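Local coordinates for protein SusD homolog (Bacteroides thetaiotaomicron VPI-5482, PDB 3IHV) that probably binds sugars at the outer membrane as the SusD-type component of a glycan-uptake system, at residues K488-G491 / Y492-E495; F45-T49 / D50-V54. All blocks are in the same frame, centred on the assembly; numbering follows the deposited sequence.

Contact 1: K488-G491 / Y492-E495; sequences KELG and YWWE. With NA (sodium ion), chain E.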
ATOM      1  N   LYS A 488       2.298 -22.041  13.550  1.00  6.70           N
ATOM      2  CA  LYS A 488       2.523 -23.501  13.468  1.00  7.46           C
ATOM      3  C   LYS A 488       3.586 -23.862  12.450  1.00  6.92           C
ATOM      4  O   LYS A 488       4.499 -24.635  12.738  1.00  6.17           O
ATOM      5  CB  LYS A 488       1.250 -24.221  13.032  1.00  8.07           C
ATOM      6  CG  LYS A 488       0.137 -24.037  13.959  1.00 11.01           C
ATOM      7  CD  LYS A 488      -1.088 -24.868  13.614  1.00 14.67           C
ATOM      8  CE  LYS A 488      -2.230 -24.539  14.611  1.00 15.77           C
ATOM      9  NZ  LYS A 488      -3.582 -25.107  14.252  1.00 16.04           N
ATOM     10  N   GLU A 489       3.484 -23.265  11.266  1.00  6.28           N
ATOM     11  CA  GLU A 489       4.407 -23.575  10.189  1.00  6.47           C
ATOM     12  C   GLU A 489       5.845 -23.206  10.490  1.00  5.58           C
ATOM     13  O   GLU A 489       6.753 -23.973  10.185  1.00  6.96           O
ATOM     14  CB  GLU A 489       3.933 -22.969   8.873  1.00  7.17           C
ATOM     15  CG  GLU A 489       2.586 -23.545   8.356  1.00 10.12           C
ATOM     16  CD  GLU A 489       2.692 -24.969   7.797  1.00 15.59           C
ATOM     17  OE1 GLU A 489       3.805 -25.449   7.502  1.00 16.55           O
ATOM     18  OE2 GLU A 489       1.634 -25.617   7.687  1.00 19.51           O
ATOM     19  N   LEU A 490       6.060 -22.061  11.122  1.00  5.10           N
ATOM     20  CA  LEU A 490       7.395 -21.688  11.550  1.00  5.46           C
ATOM     21  C   LEU A 490       7.880 -22.677  12.582  1.00  5.88           C
ATOM     22  O   LEU A 490       9.060 -23.027  12.587  1.00  5.60           O
ATOM     23  CB  LEU A 490       7.414 -20.256  12.114  1.00  5.56           C
ATOM     24  CG  LEU A 490       7.221 -19.134  11.116  1.00  6.16           C
ATOM     25  CD1 LEU A 490       6.857 -17.785  11.821  1.00  4.28           C
ATOM     26  CD2 LEU A 490       8.490 -18.988  10.258  1.00  5.25           C
ATOM     27  N   GLY A 491       6.973 -23.144  13.441  1.00  5.02           N
ATOM     28  CA  GLY A 491       7.342 -24.121  14.458  1.00  5.87           C
ATOM     29  C   GLY A 491       7.776 -25.428  13.833  1.00  5.74           C
ATOM     30  O   GLY A 491       8.719 -26.055  14.322  1.00  5.24           O
ATOM     31  N   TYR A 492       7.106 -25.861  12.760  1.00  5.64           N
ATOM     32  CA  TYR A 492       7.520 -27.081  12.062  1.00  6.75           C
ATOM     33  C   TYR A 492       8.941 -26.879  11.442  1.00  6.89           C
ATOM     34  O   TYR A 492       9.810 -27.737  11.542  1.00  6.65           O
ATOM     35  CB  TYR A 492       6.539 -27.489  10.958  1.00  6.94           C
ATOM     36  CG  TYR A 492       5.075 -27.694  11.363  1.00  8.70           C
ATOM     37  CD1 TYR A 492       4.728 -28.319  12.535  1.00 13.55           C
ATOM     38  CD2 TYR A 492       4.047 -27.349  10.480  1.00 12.50           C
ATOM     39  CE1 TYR A 492       3.390 -28.517  12.866  1.00 13.06           C
ATOM     40  CE2 TYR A 492       2.710 -27.542  10.799  1.00 14.61           C
ATOM     41  CZ  TYR A 492       2.395 -28.121  11.998  1.00 16.96           C
ATOM     42  OH  TYR A 492       1.061 -28.313  12.316  1.00 20.03           O
ATOM     43  N   TRP A 493       9.157 -25.761  10.783  1.00  6.48           N
ATOM     44  CA  TRP A 493      10.467 -25.448  10.207  1.00  6.36           C
ATOM     45  C   TRP A 493      11.652 -25.402  11.206  1.00  6.25           C
ATOM     46  O   TRP A 493      12.743 -25.961  10.952  1.00  4.83           O
ATOM     47  CB  TRP A 493      10.340 -24.107   9.488  1.00  6.23           C
ATOM     48  CG  TRP A 493      11.641 -23.509   9.105  1.00  5.75           C
ATOM     49  CD1 TRP A 493      12.529 -24.004   8.226  1.00  6.19           C
ATOM     50  CD2 TRP A 493      12.176 -22.285   9.594  1.00  5.37           C
ATOM     51  NE1 TRP A 493      13.603 -23.158   8.112  1.00  9.86           N
ATOM     52  CE2 TRP A 493      13.396 -22.077   8.938  1.00  8.30           C
ATOM     53  CE3 TRP A 493      11.717 -21.319  10.508  1.00  4.52           C
ATOM     54  CZ2 TRP A 493      14.201 -20.966   9.191  1.00  8.30           C
ATOM     55  CZ3 TRP A 493      12.516 -20.196  10.750  1.00  8.10           C
ATOM     56  CH2 TRP A 493      13.730 -20.028  10.081  1.00  7.45           C
ATOM     57  N   TRP A 494      11.416 -24.740  12.340  1.00  6.92           N
ATOM     58  CA  TRP A 494      12.445 -24.508  13.358  1.00  8.43           C
ATOM     59  C   TRP A 494      12.959 -25.805  13.936  1.00 10.26           C
ATOM     60  O   TRP A 494      12.175 -26.617  14.413  1.00  9.50           O
ATOM     61  CB  TRP A 494      11.848 -23.653  14.479  1.00  9.06           C
ATOM     62  CG  TRP A 494      12.796 -23.053  15.415  1.00  8.65           C
ATOM     63  CD1 TRP A 494      12.990 -23.399  16.716  1.00  9.55           C
ATOM     64  CD2 TRP A 494      13.667 -21.937  15.155  1.00  8.97           C
ATOM     65  NE1 TRP A 494      13.939 -22.588  17.274  1.00 10.34           N
ATOM     66  CE2 TRP A 494      14.358 -21.672  16.341  1.00  9.96           C
ATOM     67  CE3 TRP A 494      13.910 -21.134  14.035  1.00  6.72           C
ATOM     68  CZ2 TRP A 494      15.297 -20.636  16.446  1.00 10.67           C
ATOM     69  CZ3 TRP A 494      14.831 -20.108  14.134  1.00  9.11           C
ATOM     70  CH2 TRP A 494      15.507 -19.852  15.339  1.00  9.41           C
ATOM     71  N   GLU A 495      14.265 -25.997  13.894  1.00 11.54           N
ATOM     72  CA  GLU A 495      14.868 -27.192  14.462  1.00 13.70           C
ATOM     73  C   GLU A 495      15.774 -26.915  15.656  1.00 14.99           C
ATOM     74  O   GLU A 495      16.307 -27.834  16.236  1.00 16.60           O
ATOM     75  CB  GLU A 495      15.652 -27.925  13.395  1.00 13.50           C
ATOM     76  CG  GLU A 495      14.770 -28.404  12.302  1.00 14.45           C
ATOM     77  CD  GLU A 495      15.459 -29.319  11.355  1.00 18.48           C
ATOM     78  OE1 GLU A 495      16.664 -29.634  11.560  1.00 21.11           O
ATOM     79  OE2 GLU A 495      14.787 -29.721  10.385  1.00 21.79           O
TER
HETATM   80 NA    NA E   5      10.253 -27.944  14.435  1.00 25.84          NA
HETATM   81  O   HOH W   1      11.032 -29.856  13.935  1.00 24.23           O
HETATM   82  O   HOH W   2       8.132 -29.159  15.097  1.00 10.42           O

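Contact 2: F45-T49 / D50-V54; sequences FNLGT and DISQV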
ATOM      1  N   PHE A  45       1.728  -0.199   9.592  1.00  8.35           N
ATOM      2  CA  PHE A  45       0.431  -0.792   9.903  1.00  7.97           C
ATOM      3  C   PHE A  45       0.126  -2.029   9.076  1.00  9.11           C
ATOM      4  O   PHE A  45      -0.981  -2.571   9.198  1.00  8.42           O
ATOM      5  CB  PHE A  45      -0.708   0.211   9.665  1.00  9.88           C
ATOM      6  CG  PHE A  45      -0.655   1.472  10.516  1.00  9.17           C
ATOM      7  CD1 PHE A  45       0.207   1.627  11.610  1.00  9.85           C
ATOM      8  CD2 PHE A  45      -1.622   2.450  10.317  1.00  9.45           C
ATOM      9  CE1 PHE A  45       0.163   2.787  12.376  1.00  8.30           C
ATOM     10  CE2 PHE A  45      -1.646   3.584  11.106  1.00  9.75           C
ATOM     11  CZ  PHE A  45      -0.738   3.737  12.123  1.00  8.34           C
ATOM     12  N   ASN A  46       1.082  -2.495   8.275  1.00  8.67           N
ATOM     13  CA  ASN A  46       0.856  -3.594   7.346  1.00  9.04           C
ATOM     14  C   ASN A  46       1.670  -4.831   7.673  1.00  9.00           C
ATOM     15  O   ASN A  46       1.788  -5.718   6.841  1.00 10.66           O
ATOM     16  CB  ASN A  46       1.221  -3.091   5.952  1.00  8.67           C
ATOM     17  CG  ASN A  46       0.333  -1.934   5.523  1.00 10.57           C
ATOM     18  OD1 ASN A  46      -0.843  -1.947   5.808  1.00  7.26           O
ATOM     19  ND2 ASN A  46       0.898  -0.939   4.821  1.00  8.55           N
ATOM     20  N   LEU A  47       2.244  -4.859   8.858  1.00  8.29           N
ATOM     21  CA  LEU A  47       3.064  -5.983   9.269  1.00  8.46           C
ATOM     22  C   LEU A  47       2.298  -7.024  10.045  1.00  8.70           C
ATOM     23  O   LEU A  47       1.162  -6.807  10.510  1.00 10.90           O
ATOM     24  CB  LEU A  47       4.244  -5.456  10.077  1.00  9.04           C
ATOM     25  CG  LEU A  47       5.246  -4.647   9.278  1.00  9.62           C
ATOM     26  CD1 LEU A  47       6.125  -3.859  10.251  1.00  9.56           C
ATOM     27  CD2 LEU A  47       6.099  -5.542   8.363  1.00  8.51           C
ATOM     28  N   GLY A  48       2.904  -8.197  10.178  1.00  9.15           N
ATOM     29  CA  GLY A  48       2.319  -9.259  11.003  1.00  8.25           C
ATOM     30  C   GLY A  48       1.382 -10.154  10.256  1.00  8.59           C
ATOM     31  O   GLY A  48       0.198 -10.298  10.606  1.00  7.50           O
ATOM     32  N   THR A  49       1.918 -10.775   9.212  1.00  7.45           N
ATOM     33  CA  THR A  49       1.140 -11.660   8.344  1.00  7.12           C
ATOM     34  C   THR A  49       1.919 -12.956   8.073  1.00  6.67           C
ATOM     35  O   THR A  49       2.841 -13.320   8.825  1.00  6.07           O
ATOM     36  CB  THR A  49       0.872 -10.958   6.976  1.00  7.01           C
ATOM     37  OG1 THR A  49       2.104 -10.771   6.277  1.00  8.15           O
ATOM     38  CG2 THR A  49       0.218  -9.576   7.203  1.00  7.74           C
ATOM     39  N   ASP A  50       1.517 -13.684   7.018  1.00  6.81           N
ATOM     40  CA  ASP A  50       2.252 -14.853   6.581  1.00  6.57           C
ATOM     41  C   ASP A  50       3.525 -14.531   5.815  1.00  6.99           C
ATOM     42  O   ASP A  50       4.331 -15.433   5.593  1.00  7.17           O
ATOM     43  CB  ASP A  50       1.378 -15.808   5.781  1.00  6.65           C
ATOM     44  CG  ASP A  50       0.631 -15.151   4.618  1.00  7.90           C
ATOM     45  OD1 ASP A  50       0.432 -13.896   4.598  1.00  7.79           O
ATOM     46  OD2 ASP A  50       0.187 -15.929   3.729  1.00 10.05           O
ATOM     47  N   ILE A  51       3.707 -13.278   5.407  1.00  7.33           N
ATOM     48  CA  ILE A  51       4.882 -12.911   4.632  1.00  7.29           C
ATOM     49  C   ILE A  51       5.865 -11.995   5.329  1.00  7.83           C
ATOM     50  O   ILE A  51       7.040 -12.053   5.010  1.00  6.43           O
ATOM     51  CB  ILE A  51       4.479 -12.332   3.222  1.00  7.20           C
ATOM     52  CG1 ILE A  51       3.959 -10.912   3.269  1.00  9.35           C
ATOM     53  CG2 ILE A  51       3.485 -13.293   2.536  1.00  9.23           C
ATOM     54  CD1 ILE A  51       3.709 -10.241   1.887  1.00  8.88           C
ATOM     55  N   SER A  52       5.407 -11.163   6.291  1.00  7.77           N
ATOM     56  CA  SER A  52       6.315 -10.266   6.941  1.00  7.93           C
ATOM     57  C   SER A  52       5.927  -9.966   8.370  1.00  6.91           C
ATOM     58  O   SER A  52       4.756 -10.126   8.782  1.00  6.99           O
ATOM     59  CB  SER A  52       6.483  -8.960   6.136  1.00  7.51           C
ATOM     60  OG  SER A  52       5.358  -8.155   6.250  1.00  9.14           O
ATOM     61  N   GLN A  53       6.931  -9.496   9.102  1.00  7.81           N
ATOM     62  CA  GLN A  53       6.762  -9.131  10.497  1.00  6.73           C
ATOM     63  C   GLN A  53       7.836  -8.146  10.874  1.00  6.43           C
ATOM     64  O   GLN A  53       8.871  -7.992  10.179  1.00  6.59           O
ATOM     65  CB  GLN A  53       6.863 -10.382  11.404  1.00  7.10           C
ATOM     66  CG  GLN A  53       8.220 -11.118  11.359  1.00  7.86           C
ATOM     67  CD  GLN A  53       8.333 -12.239  12.374  1.00  9.16           C
ATOM     68  OE1 GLN A  53       7.691 -12.200  13.416  1.00  8.03           O
ATOM     69  NE2 GLN A  53       9.203 -13.224  12.098  1.00  7.91           N
ATOM     70  N   VAL A  54       7.634  -7.505  12.012  1.00  6.66           N
ATOM     71  CA  VAL A  54       8.645  -6.597  12.510  1.00  6.84           C
ATOM     72  C   VAL A  54       9.850  -7.400  13.069  1.00  6.95           C
ATOM     73  O   VAL A  54       9.700  -8.525  13.511  1.00  6.70           O
ATOM     74  CB  VAL A  54       8.073  -5.662  13.571  1.00  6.22           C
ATOM     75  CG1 VAL A  54       7.802  -6.418  14.917  1.00  7.26           C
ATOM     76  CG2 VAL A  54       9.018  -4.496  13.786  1.00  8.04           C
TER

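Contact 1: K488-G491 / Y492-E495
This is a local contact along the last turn of helix 479-493, where Tyr492 folds back on Lys488 and Glu489, and the carbonyls of Gly491 and Tyr492, with that of Trp494 just beyond the helix, hold a sodium ion. Three i to i-4 backbone bonds carry the turn, from Tyr492 N to Lys488 O, Trp493 N to Glu489 O and Trp494 N to Leu490 O; the middle one is nearly straight at 170°. The Tyr492 ring leans back along the helix, its CG anti to the carbonyl carbon (chi1 -56°), and lays one face over Lys488 O, which sits off-centre near the rim, 3.4 Å from Tyr492 CG. Glu489, bent at chi2, brings OE1 to the edge of the same ring, 3.5 Å from Tyr492 CD2, with carboxylate and ring planes almost perpendicular at 85°. The C-terminal helix end, with the carbonyls of Gly491 and Tyr492, would suit a cation. Gly491 O lies 2.4 Å from the sodium ion. Trp494 O is similarly close, Tyr492 O is a longer ligand at 2.9 Å from the sodium ion, and two waters complete the five found. On the buried side Leu490 CD2 packs 4.0 Å from Trp493 CE3, and the Trp493 indole, bonded through NE1 to Pro356 O, meets His306 and Leu310 of helix 306-313.

Contact 2: F45-T49 / D50-V54
A chi1 of 66° sets Thr49 OG1 between its own backbone N and carbonyl carbon, facing the chain that turns back after Asp50, while Leu47, with CG anti to the carbonyl carbon (chi1 -68°), brings CD2 against Ser52. Thr49 OG1 accepts the N-H of Ile51, with Ile51 N at 3.1 Å from Thr49 OG1. A weak bond from Ser52 N, 3.3 Å from Thr49 OG1, adds to it, so one hydroxyl oxygen secures two successive amides: an ST turn, with a side chain bonded to the backbone N two residues on. The return leg is pinned by Ser52 O, which takes a nearly linear bond from Thr49 N (2.9 Å, 172°) and a weak one from Gly48 N (3.0 Å). Thr49 and Ser52 thereby close a tight reversal through Asp50 and Ile51, and Gly48 enters it with positive phi. Beside the turn, Leu47 CD2 lies 3.4 Å from Ser52 OG, and its other branch, CD1, reaches Val54 CB at 4.3 Å. Asp50 N is buried without a partner, whereas the Asp50 carboxylate forms a salt bridge through OD2 with Arg469. The turn packs against helix 469-475 through Thr49 and Asp50, Asp50 also touches helix 479-493, and strand 52-54 pairs antiparallel with strand 302-304.

In the fold
From the N terminus, the chain leaves helix 40-44 and contact 2 closes the short loop that leads into strand 52-54; contact 1 comes much later, at the end of helix 479-493. The two are in series, neither nested nor crossed, with centres about 17 Å apart and nearest atoms about 5 Å apart. Helix 479-493 links them: Asp50 rests on its Thr482 and Thr486, and the same helix ends at the sodium site. Tyr502 is a second shared neighbour, touching Leu490 and Gln53 and bonding Thr49 O. Strand 302-304, partner of strand 52-54, leads on to helix 306-313, which packs against Glu489, Leu490 and Trp493.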